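Local coordinates for nuclease-like protein (Chaetomium thermophilum, PDB 6GRC) that probably cuts branched DNA as a metal-dependent 5'-flap endonuclease and Holliday-junction resolvase of the XPG family, at residues A121-A126 with P280-P285; Y127-G132 with G148-L153; D203-C208 with E263-F268; H245-N250 with T257-L262. All blocks are in the same frame, centred on the assembly; numbering follows the deposited sequence.

Contact 1 of 4, residues A121-A126 with P280-P285; sequences AEAECA and PVVSSP
The carboxylate of E124 meets S283 with both of its oxygens. OE1 takes the backbone N-H of S283 on its syn lone pair, N to OE1 being 2.8 Å with an N-H...O angle of 152°. OE2 accepts from the hydroxyl of the same residue; the modelled S283 OG to E124 OE2 separation of 2.4 Å is very short, so its exact length is doubtful. Because OG of S283 stands beside its own backbone N (chi1 -71°), amide and hydroxyl can reach the two oxygens of one carboxylate together. E124 leaves the helix with CG anti to the backbone N and then bends at chi2 (77°), which swings the acid group across to the loop. OE2 has a further partner in H115 NE2, so this buried acid is held from the loop by S283 and from strand 113-116 by H115.

The rest is van der Waals contact. CB of V282 lies 3.3 Å from OE1 of E124, its CG1 sits 3.8 Å from the carbonyl O of A123, and the A123 methyl meets CB of the P280 ring at 4.0 Å.

Helix 121-130 carries the metal ligand E122 as well as this contact. Its start is held by D79, whose OD1 accepts from A121 N, and A121, E124 and C125 rest on strand 73-78. The loop comes from helix 273-278 and runs into helix 285-294, with S284 at the N-cap, so E124 ties the active-site helix to the chain entering that later helix.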
# COMPACT_ATOMS: atom_id res chain seq x y z
N ALA A 121 7.03 -3.65 10.83
CA ALA A 121 6.32 -2.65 10.09
C ALA A 121 4.89 -3.00 9.78
O ALA A 121 4.05 -2.16 9.78
CB ALA A 121 7.07 -2.30 8.82
N GLU A 122 4.61 -4.25 9.50
CA GLU A 122 3.23 -4.60 9.15
C GLU A 122 2.28 -4.44 10.30
O GLU A 122 1.15 -4.08 10.13
CB GLU A 122 3.12 -5.97 8.49
CG GLU A 122 3.77 -7.11 9.21
CD GLU A 122 4.68 -7.92 8.33
OE1 GLU A 122 5.88 -7.92 8.63
OE2 GLU A 122 4.21 -8.53 7.36
N ALA A 123 2.75 -4.71 11.49
CA ALA A 123 1.97 -4.50 12.70
C ALA A 123 1.72 -3.01 12.88
O ALA A 123 0.61 -2.59 13.19
CB ALA A 123 2.68 -5.06 13.93
N GLU A 124 2.75 -2.20 12.67
CA GLU A 124 2.58 -0.76 12.81
C GLU A 124 1.57 -0.25 11.73
O GLU A 124 0.67 0.54 12.04
CB GLU A 124 3.94 -0.05 12.74
CG GLU A 124 3.89 1.47 12.87
CD GLU A 124 3.69 1.97 14.30
OE1 GLU A 124 3.54 1.13 15.21
OE2 GLU A 124 3.68 3.22 14.51
N CYS A 125 1.71 -0.72 10.49
CA CYS A 125 0.83 -0.31 9.39
C CYS A 125 -0.65 -0.58 9.74
O CYS A 125 -1.51 0.29 9.52
CB CYS A 125 1.19 -1.03 8.09
SG CYS A 125 2.71 -0.47 7.24
N ALA A 126 -0.92 -1.78 10.27
CA ALA A 126 -2.29 -2.16 10.67
C ALA A 126 -2.80 -1.25 11.79
O ALA A 126 -3.94 -0.81 11.78
CB ALA A 126 -2.35 -3.62 11.11
N PRO A 280 0.70 -6.54 19.68
CA PRO A 280 2.00 -6.40 19.04
C PRO A 280 2.68 -5.13 19.49
O PRO A 280 2.01 -4.17 19.85
CB PRO A 280 1.65 -6.32 17.55
CG PRO A 280 0.28 -5.73 17.52
CD PRO A 280 -0.41 -6.27 18.74
N VAL A 281 4.00 -5.12 19.45
CA VAL A 281 4.75 -3.93 19.74
C VAL A 281 4.53 -2.90 18.64
O VAL A 281 4.96 -3.10 17.53
CB VAL A 281 6.25 -4.24 19.83
CG1 VAL A 281 7.04 -2.98 20.18
CG2 VAL A 281 6.49 -5.34 20.87
N VAL A 282 3.85 -1.79 18.96
CA VAL A 282 3.58 -0.71 18.01
C VAL A 282 3.89 0.63 18.67
O VAL A 282 4.29 0.67 19.83
CB VAL A 282 2.10 -0.70 17.60
CG1 VAL A 282 1.77 -1.92 16.77
CG2 VAL A 282 1.19 -0.63 18.83
N SER A 283 3.70 1.72 17.95
CA SER A 283 3.98 3.04 18.49
C SER A 283 3.10 3.36 19.69
O SER A 283 2.06 2.75 19.91
CB SER A 283 3.80 4.11 17.42
OG SER A 283 4.83 4.03 16.48
N SER A 284 3.55 4.33 20.47
CA SER A 284 2.90 4.71 21.70
C SER A 284 1.69 5.57 21.36
O SER A 284 1.64 6.16 20.28
CB SER A 284 3.88 5.50 22.57
OG SER A 284 4.20 6.76 21.98
N PRO A 285 0.72 5.67 22.28
CA PRO A 285 -0.41 6.61 22.14
C PRO A 285 0.05 8.02 21.79
O PRO A 285 -0.50 8.64 20.89
CB PRO A 285 -1.06 6.60 23.54
CG PRO A 285 -0.69 5.28 24.12
CD PRO A 285 0.64 4.89 23.54

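Contact 2 of 4, residues Y127-G132 with G148-L153; sequences YLEQQG and GSRVTL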
# COMPACT_ATOMS: atom_id res chain seq x y z
N TYR A 127 -1.91 -0.95 12.74
CA TYR A 127 -2.23 -0.10 13.86
C TYR A 127 -2.59 1.29 13.39
O TYR A 127 -3.58 1.85 13.85
CB TYR A 127 -1.04 -0.02 14.81
CG TYR A 127 -1.36 0.63 16.13
CD1 TYR A 127 -2.39 0.15 16.92
CD2 TYR A 127 -0.63 1.73 16.59
CE1 TYR A 127 -2.69 0.73 18.13
CE2 TYR A 127 -0.92 2.32 17.81
CZ TYR A 127 -1.96 1.82 18.57
OH TYR A 127 -2.29 2.37 19.78
N LEU A 128 -1.79 1.86 12.50
CA LEU A 128 -2.07 3.18 11.94
C LEU A 128 -3.44 3.19 11.27
O LEU A 128 -4.18 4.16 11.39
CB LEU A 128 -1.01 3.61 10.94
CG LEU A 128 0.41 3.87 11.46
CD1 LEU A 128 1.28 4.39 10.33
CD2 LEU A 128 0.43 4.84 12.62
N GLU A 129 -3.78 2.12 10.56
CA GLU A 129 -5.08 2.02 9.93
C GLU A 129 -6.21 1.97 10.98
O GLU A 129 -7.22 2.66 10.85
CB GLU A 129 -5.15 0.80 9.02
CG GLU A 129 -6.39 0.76 8.13
CD GLU A 129 -6.65 -0.61 7.57
OE1 GLU A 129 -5.73 -1.44 7.51
OE2 GLU A 129 -7.80 -0.89 7.18
N GLN A 130 -6.04 1.18 12.02
CA GLN A 130 -7.04 1.05 13.05
C GLN A 130 -7.30 2.35 13.72
O GLN A 130 -8.40 2.67 14.06
CB GLN A 130 -6.54 0.12 14.13
CG GLN A 130 -6.67 -1.33 13.83
CD GLN A 130 -6.35 -2.18 15.02
OE1 GLN A 130 -7.10 -3.05 15.40
NE2 GLN A 130 -5.22 -1.91 15.63
N GLN A 131 -6.25 3.09 13.93
CA GLN A 131 -6.32 4.37 14.61
C GLN A 131 -6.72 5.51 13.67
O GLN A 131 -6.80 6.66 14.11
CB GLN A 131 -4.97 4.68 15.27
CG GLN A 131 -4.65 3.78 16.45
CD GLN A 131 -5.73 3.87 17.51
OE1 GLN A 131 -6.09 4.97 17.92
NE2 GLN A 131 -6.29 2.74 17.91
N GLY A 132 -6.95 5.21 12.39
CA GLY A 132 -7.46 6.23 11.46
C GLY A 132 -6.45 7.18 10.83
O GLY A 132 -6.83 8.09 10.12
N GLY A 148 -4.84 -6.45 12.85
CA GLY A 148 -5.98 -5.53 12.94
C GLY A 148 -6.34 -4.75 11.69
O GLY A 148 -7.23 -3.91 11.73
N SER A 149 -5.68 -5.02 10.56
CA SER A 149 -5.96 -4.29 9.32
C SER A 149 -7.35 -4.67 8.80
O SER A 149 -7.75 -5.81 8.92
CB SER A 149 -4.89 -4.61 8.26
OG SER A 149 -5.15 -3.95 7.02
N ARG A 150 -8.06 -3.70 8.21
CA ARG A 150 -9.38 -3.96 7.62
C ARG A 150 -9.34 -3.96 6.09
O ARG A 150 -9.89 -4.85 5.44
CB ARG A 150 -10.40 -2.96 8.15
CG ARG A 150 -10.66 -3.11 9.65
CD ARG A 150 -11.81 -2.24 10.15
NE ARG A 150 -11.48 -0.81 10.13
CZ ARG A 150 -10.71 -0.18 11.02
NH1 ARG A 150 -10.16 -0.84 12.04
NH2 ARG A 150 -10.48 1.12 10.89
N VAL A 151 -8.69 -2.96 5.51
CA VAL A 151 -8.42 -2.96 4.08
C VAL A 151 -6.93 -3.12 3.87
O VAL A 151 -6.14 -2.28 4.32
CB VAL A 151 -8.89 -1.68 3.39
CG1 VAL A 151 -8.66 -1.77 1.89
CG2 VAL A 151 -10.36 -1.43 3.70
N THR A 152 -6.55 -4.21 3.20
CA THR A 152 -5.14 -4.51 3.00
C THR A 152 -4.86 -4.83 1.53
O THR A 152 -5.60 -5.59 0.91
CB THR A 152 -4.65 -5.59 4.00
OG1 THR A 152 -3.23 -5.72 3.92
CG2 THR A 152 -5.29 -6.92 3.74
N LEU A 153 -3.85 -4.18 0.97
CA LEU A 153 -3.47 -4.29 -0.44
C LEU A 153 -2.12 -4.98 -0.57
O LEU A 153 -1.22 -4.82 0.29
CB LEU A 153 -3.39 -2.90 -1.09
CG LEU A 153 -4.47 -1.88 -0.72
CD1 LEU A 153 -4.24 -0.54 -1.40
CD2 LEU A 153 -5.86 -2.42 -1.04
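E129 sends its carboxylate straight into the backbone of 149-151, joining helix 121-130 to the beginning of strand 151-157 within the XPG nuclease core, and hydrogen bonds dominate the contact. CG lies anti to the backbone N (chi1 -170°) and the chain stays extended, carrying the acid across from the helix. OE1 takes the hydroxyl of S149 on its syn lone pair, S149 OG to E129 OE1 being 2.6 Å. OE2 accepts two amides: V151 N at 2.8 Å from E129 OE2, almost straight at 175° and on the syn lone pair, and R150 N at 3.0 Å from that same OE2, arriving from above the carboxylate plane. A weak second bond runs from R150 N to OE1, so this amide is shared by both oxygens.

Van der Waals contacts flank the acid. Q130 lays CG 3.4 Å from the carbonyl O of G148, while its OE1 comes near G148 CA, on the side where a side chain would otherwise sit. The R150 chain bends at chi3 and carries its guanidinium to Q130, NH1 3.8 Å from Q130 CA; the two side chains cross at about a right angle.

No salt bridge forms here: R150 NE stays 4.7 Å from E129 OE2. The buried acid is instead satisfied by a hydroxyl and two peptide N-H groups, a donor set consistent with a deprotonated carboxylate.

Contact 3 of 4, residues D203-C208 with E263-F268; sequences DGIPGC and EIPENF. With nucleotides of chain C.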
# COMPACT_ATOMS: atom_id res chain seq x y z
N ASP A 203 6.35 -23.94 19.39
CA ASP A 203 5.24 -24.68 20.00
C ASP A 203 3.99 -24.71 19.12
O ASP A 203 2.87 -24.64 19.63
CB ASP A 203 4.91 -24.13 21.38
CG ASP A 203 6.12 -24.10 22.30
OD1 ASP A 203 6.89 -25.09 22.31
OD2 ASP A 203 6.30 -23.09 23.02
N GLY A 204 4.20 -24.79 17.80
CA GLY A 204 3.13 -25.12 16.86
C GLY A 204 2.95 -26.63 16.83
O GLY A 204 3.80 -27.37 17.33
N ILE A 205 1.84 -27.08 16.26
CA ILE A 205 1.52 -28.51 16.23
C ILE A 205 2.11 -29.15 14.97
O ILE A 205 1.71 -28.81 13.85
CB ILE A 205 -0.00 -28.77 16.33
CG1 ILE A 205 -0.54 -28.28 17.68
CG2 ILE A 205 -0.31 -30.26 16.19
CD1 ILE A 205 -2.01 -27.93 17.67
N PRO A 206 3.08 -30.06 15.14
CA PRO A 206 3.61 -30.78 13.97
C PRO A 206 2.50 -31.57 13.29
O PRO A 206 1.69 -32.19 13.96
CB PRO A 206 4.64 -31.75 14.57
CG PRO A 206 4.89 -31.28 15.97
CD PRO A 206 3.66 -30.56 16.40
N GLY A 207 2.46 -31.52 11.96
CA GLY A 207 1.47 -32.27 11.20
C GLY A 207 0.14 -31.56 11.05
O GLY A 207 -0.73 -32.04 10.32
N CYS A 208 -0.03 -30.44 11.74
CA CYS A 208 -1.24 -29.64 11.65
C CYS A 208 -0.97 -28.47 10.72
O CYS A 208 -0.09 -27.64 10.96
CB CYS A 208 -1.65 -29.13 13.03
SG CYS A 208 -3.13 -28.09 13.05
N GLU A 263 0.03 -34.89 17.78
CA GLU A 263 0.57 -34.78 19.14
C GLU A 263 0.83 -33.31 19.45
O GLU A 263 1.53 -32.63 18.70
CB GLU A 263 1.85 -35.61 19.28
CG GLU A 263 1.86 -36.52 20.52
CD GLU A 263 0.80 -37.63 20.45
OE1 GLU A 263 0.83 -38.41 19.47
OE2 GLU A 263 -0.04 -37.71 21.37
N ILE A 264 0.28 -32.85 20.57
CA ILE A 264 0.29 -31.43 20.92
C ILE A 264 1.38 -31.16 21.95
O ILE A 264 1.32 -31.70 23.06
CB ILE A 264 -1.08 -30.96 21.47
CG1 ILE A 264 -2.19 -31.12 20.43
CG2 ILE A 264 -1.01 -29.49 21.87
CD1 ILE A 264 -2.57 -32.54 20.09
N PRO A 265 2.39 -30.33 21.60
CA PRO A 265 3.46 -29.98 22.53
C PRO A 265 2.93 -29.48 23.87
O PRO A 265 1.91 -28.79 23.90
CB PRO A 265 4.20 -28.85 21.82
CG PRO A 265 3.94 -29.06 20.37
CD PRO A 265 2.58 -29.70 20.27
N GLU A 266 3.60 -29.83 24.96
CA GLU A 266 3.21 -29.39 26.31
C GLU A 266 3.06 -27.87 26.39
O GLU A 266 2.15 -27.35 27.04
CB GLU A 266 4.24 -29.87 27.33
CG GLU A 266 4.01 -29.40 28.76
CD GLU A 266 2.66 -29.83 29.31
OE1 GLU A 266 2.40 -31.05 29.36
OE2 GLU A 266 1.87 -28.95 29.71
N ASN A 267 3.96 -27.17 25.72
CA ASN A 267 4.05 -25.72 25.79
C ASN A 267 3.01 -24.98 24.90
O ASN A 267 2.83 -23.77 25.04
CB ASN A 267 5.49 -25.30 25.45
CG ASN A 267 5.87 -23.95 26.02
OD1 ASN A 267 5.17 -23.39 26.88
ND2 ASN A 267 6.99 -23.41 25.56
N PHE A 268 2.34 -25.69 23.99
CA PHE A 268 1.18 -25.15 23.26
C PHE A 268 -0.01 -25.11 24.22
O PHE A 268 -0.24 -26.07 24.93
CB PHE A 268 0.84 -26.02 22.03
CG PHE A 268 -0.48 -25.70 21.37
CD1 PHE A 268 -1.68 -26.20 21.87
CD2 PHE A 268 -0.53 -24.92 20.21
CE1 PHE A 268 -2.89 -25.91 21.26
CE2 PHE A 268 -1.74 -24.62 19.59
CZ PHE A 268 -2.92 -25.13 20.12
P DA C 9 -3.24 -29.40 5.79
OP1 DA C 9 -3.80 -28.63 6.93
OP2 DA C 9 -3.23 -28.79 4.42
O5' DA C 9 -1.74 -29.86 6.11
C5' DA C 9 -1.48 -30.92 7.06
C4' DA C 9 -0.01 -31.23 7.15
O4' DA C 9 0.44 -31.94 5.98
C3' DA C 9 0.92 -30.03 7.27
O3' DA C 9 2.06 -30.44 8.03
C2' DA C 9 1.28 -29.73 5.83
C1' DA C 9 1.31 -31.12 5.20
N9 DA C 9 0.86 -31.21 3.81
C8 DA C 9 -0.17 -30.56 3.17
N7 DA C 9 -0.33 -30.92 1.92
C5 DA C 9 0.66 -31.88 1.72
C6 DA C 9 1.02 -32.65 0.61
N6 DA C 9 0.40 -32.57 -0.57
N1 DA C 9 2.05 -33.51 0.74
C2 DA C 9 2.66 -33.59 1.93
N3 DA C 9 2.42 -32.92 3.06
C4 DA C 9 1.39 -32.07 2.88
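I205 pushes its CD1 methyl over one face of the F268 ring, a CH-pi contact 4.0 Å from CD1 to the ring centroid and 19° off the normal. This is the dense part of the interface. The methyl lies toward the rim of the ring, nearest CE2 and CZ, and it also touches I264 CG1 at 4.2 Å. With CG anti to the backbone N (chi1 169°), the F268 ring is carried back to the 203-205 chain, where its edge meets a polar atom: the carbonyl O of D203 lies in the ring plane, 3.5 Å from CD2 of F268. P265 continues the packing, with CG 3.5 Å from the carbonyl O of G204, and its CD meets CD of the P206 ring at 4.1 Å.

Toward solvent the groups are close but poorly matched. The D203 carboxylate and the N267 amide are turned 64° apart, and although D203 OD2 is 2.7 Å from N267 ND2, the angle is too poor for a hydrogen bond. OD2 has a weak bond to N270 instead. The fit is looser at P206 and E263, both exposed, where P206 CD merely brushes the carbonyl O of E263 at 3.8 Å.

The 205-208 type II turn, with G207 at positive phi, faces DNA: G207 O lies 3.4 Å from C4' of DA9 of chain C, and G207 N donates to a phosphate. This loop joins helix 191-196 to helix 210-219, consistent with the H3TH motif of the family. I205 and F268 both rest on M195 of the first helix, while I264 and F268 pack on helix 233-249.

Contact 4 of 4, residues H245-N250 with T257-L262; sequences HELRTN and TKHKAL. With nucleotides of chain B.
R248 presents its guanidinium edge to the carbonyl O of L262, with NH1 2.7 Å and NH2 3.0 Å from that oxygen; both bonds are weak because the angles are strongly bent. The carbonyl O of K260 sits over the centre of one guanidinium face, 3.7 Å above the plane. Bending at chi2 (-72°) brings the arginine back to the loop although its CB points away, and the R248 and K260 side chains cross at about a right angle, R248 CD 3.8 Å from K260 CG.

The end of helix 233-249 supplies the other links. The carbonyl O of L247 accepts H259 N at 2.7 Å, and L247 CD2 packs obliquely near the H259 ring and against L262 CD2. K258 lies alongside the helix end, its CD 3.3 Å from the carbonyl O of R248. N250, the first residue past the helix, has positive phi, and its OD1 is taken up by F255 N.

Held this way, the loop offers main-chain amides to one DNA strand: K258 N binds OP1 of DG13 of chain B, and A261 N binds OP1 of DT12 of chain B, both at 3.0 Å. Phosphate recognition through backbone N-H groups of one loop, rather than base contacts, is consistent with sequence-independent DNA binding.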
# COMPACT_ATOMS: atom_id res chain seq x y z
N HIS A 245 -9.59 -33.15 23.10
CA HIS A 245 -10.62 -34.21 23.10
C HIS A 245 -11.36 -34.23 21.77
O HIS A 245 -11.66 -35.29 21.23
CB HIS A 245 -11.61 -34.00 24.27
CG HIS A 245 -12.93 -34.68 24.09
ND1 HIS A 245 -13.14 -36.00 24.43
CD2 HIS A 245 -14.11 -34.22 23.62
CE1 HIS A 245 -14.40 -36.32 24.17
NE2 HIS A 245 -15.01 -35.26 23.67
N GLU A 246 -11.66 -33.04 21.27
CA GLU A 246 -12.40 -32.88 20.03
C GLU A 246 -11.60 -33.38 18.83
O GLU A 246 -12.17 -33.97 17.92
CB GLU A 246 -12.75 -31.40 19.86
CG GLU A 246 -13.59 -31.09 18.64
CD GLU A 246 -14.95 -31.77 18.64
OE1 GLU A 246 -15.51 -31.99 19.75
OE2 GLU A 246 -15.44 -32.08 17.53
N LEU A 247 -10.29 -33.14 18.83
CA LEU A 247 -9.39 -33.64 17.79
C LEU A 247 -9.33 -35.17 17.80
O LEU A 247 -9.32 -35.80 16.74
CB LEU A 247 -7.98 -33.07 17.96
CG LEU A 247 -7.76 -31.64 17.45
CD1 LEU A 247 -6.47 -31.06 18.03
CD2 LEU A 247 -7.71 -31.60 15.93
N ARG A 248 -9.28 -35.76 18.99
CA ARG A 248 -9.15 -37.20 19.13
C ARG A 248 -10.41 -37.94 18.67
O ARG A 248 -10.31 -38.91 17.91
CB ARG A 248 -8.82 -37.58 20.58
CG ARG A 248 -7.46 -37.09 21.06
CD ARG A 248 -6.32 -37.86 20.41
NE ARG A 248 -5.00 -37.49 20.93
CZ ARG A 248 -4.22 -36.51 20.46
NH1 ARG A 248 -4.59 -35.75 19.43
NH2 ARG A 248 -3.03 -36.29 21.03
N THR A 249 -11.58 -37.49 19.12
CA THR A 249 -12.85 -38.20 18.88
C THR A 249 -13.76 -37.57 17.81
O THR A 249 -14.64 -38.24 17.28
CB THR A 249 -13.67 -38.32 20.19
OG1 THR A 249 -14.21 -37.04 20.56
CG2 THR A 249 -12.81 -38.86 21.34
N ASN A 250 -13.55 -36.29 17.50
CA ASN A 250 -14.44 -35.55 16.60
C ASN A 250 -15.91 -35.74 16.98
O ASN A 250 -16.77 -35.94 16.11
CB ASN A 250 -14.20 -35.96 15.14
CG ASN A 250 -14.64 -34.89 14.15
OD1 ASN A 250 -14.77 -33.71 14.50
ND2 ASN A 250 -14.84 -35.30 12.90
N THR A 257 -12.21 -35.38 10.17
CA THR A 257 -11.71 -36.66 10.55
C THR A 257 -11.21 -36.61 11.97
O THR A 257 -11.14 -35.57 12.57
CB THR A 257 -10.51 -36.95 9.65
OG1 THR A 257 -9.54 -35.93 9.83
CG2 THR A 257 -10.89 -37.06 8.21
N LYS A 258 -10.89 -37.76 12.51
CA LYS A 258 -10.27 -37.78 13.81
C LYS A 258 -8.79 -37.57 13.64
O LYS A 258 -8.24 -37.89 12.62
CB LYS A 258 -10.49 -39.12 14.47
CG LYS A 258 -11.91 -39.62 14.40
CD LYS A 258 -12.29 -40.33 15.69
CE LYS A 258 -12.16 -41.83 15.56
NZ LYS A 258 -13.36 -42.53 16.12
N HIS A 259 -8.12 -37.09 14.67
CA HIS A 259 -6.69 -36.80 14.55
C HIS A 259 -5.88 -37.28 15.76
O HIS A 259 -5.34 -36.48 16.52
CB HIS A 259 -6.49 -35.30 14.33
CG HIS A 259 -7.06 -34.81 13.04
ND1 HIS A 259 -6.37 -34.89 11.84
CD2 HIS A 259 -8.24 -34.23 12.75
CE1 HIS A 259 -7.12 -34.38 10.88
NE2 HIS A 259 -8.26 -33.97 11.40
N LYS A 260 -5.78 -38.60 15.92
CA LYS A 260 -5.15 -39.20 17.10
C LYS A 260 -3.63 -39.16 17.07
O LYS A 260 -2.98 -39.11 18.11
CB LYS A 260 -5.65 -40.64 17.31
CG LYS A 260 -5.38 -41.18 18.71
CD LYS A 260 -6.65 -41.61 19.44
CE LYS A 260 -7.27 -42.87 18.87
NZ LYS A 260 -6.59 -44.12 19.32
N ALA A 261 -3.05 -39.18 15.87
CA ALA A 261 -1.60 -39.06 15.70
C ALA A 261 -1.12 -37.65 16.01
O ALA A 261 0.02 -37.45 16.39
CB ALA A 261 -1.20 -39.46 14.28
N LEU A 262 -2.01 -36.68 15.85
CA LEU A 262 -1.64 -35.28 16.06
C LEU A 262 -1.27 -35.10 17.53
O LEU A 262 -2.13 -35.19 18.42
CB LEU A 262 -2.79 -34.37 15.64
CG LEU A 262 -2.43 -33.12 14.83
CD1 LEU A 262 -1.61 -33.47 13.59
CD2 LEU A 262 -3.70 -32.37 14.44
P DT B 12 -4.35 -40.53 12.25
OP1 DT B 12 -4.71 -39.61 13.36
OP2 DT B 12 -3.74 -41.85 12.55
O5' DT B 12 -5.66 -40.78 11.38
C5' DT B 12 -6.18 -39.74 10.53
C4' DT B 12 -7.21 -40.29 9.57
O4' DT B 12 -6.55 -40.87 8.43
C3' DT B 12 -8.13 -41.38 10.14
O3' DT B 12 -9.37 -40.72 10.40
C2' DT B 12 -8.10 -42.49 9.09
C1' DT B 12 -7.35 -41.91 7.89
N1 DT B 12 -6.45 -42.81 7.13
C2 DT B 12 -6.61 -42.93 5.76
O2 DT B 12 -7.52 -42.39 5.15
N3 DT B 12 -5.69 -43.72 5.14
C4 DT B 12 -4.62 -44.38 5.73
O4 DT B 12 -3.87 -45.07 5.04
C5 DT B 12 -4.49 -44.18 7.16
C7 DT B 12 -3.36 -44.85 7.88
C6 DT B 12 -5.39 -43.41 7.77
P DG B 13 -10.62 -41.50 11.01
OP1 DG B 13 -11.61 -40.50 11.46
OP2 DG B 13 -10.12 -42.52 11.96
O5' DG B 13 -11.23 -42.22 9.73
C5' DG B 13 -11.62 -41.48 8.56
C4' DG B 13 -12.05 -42.43 7.46
O4' DG B 13 -10.88 -43.09 6.90
C3' DG B 13 -13.00 -43.56 7.89
O3' DG B 13 -13.97 -43.76 6.86
C2' DG B 13 -12.09 -44.77 8.00
C1' DG B 13 -11.11 -44.49 6.87
N9 DG B 13 -9.82 -45.17 6.94
C8 DG B 13 -9.09 -45.47 8.07
N7 DG B 13 -7.96 -46.07 7.80
C5 DG B 13 -7.95 -46.18 6.42
C6 DG B 13 -6.98 -46.74 5.55
O6 DG B 13 -5.90 -47.27 5.84
N1 DG B 13 -7.36 -46.64 4.22
C2 DG B 13 -8.53 -46.07 3.78
N2 DG B 13 -8.72 -46.06 2.45
N3 DG B 13 -9.44 -45.54 4.57
C4 DG B 13 -9.09 -45.62 5.87

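The four contacts form two pairs. Contacts 1 and 2 share helix 121-130, their centres 10 Å apart, and meet where A126 CB lies 3.7 Å from S149 N and V282 CG2 lies 3.7 Å from Y127 CD2. Both flank the metal site: contact 1 contains E122, whose side chain is about 8 Å from that of S149 in contact 2. Contacts 3 and 4, centres 13 Å apart, join through L262 packed on I205 and P206 and a long, weak ion pair, E263 OE2 to R248 NH2 at 3.3 Å. They touch different DNA strands. About 18 Å separates the nearest atoms of contacts 1 and 3, though G204 lies about 9 Å from the side chain of metal ligand D199.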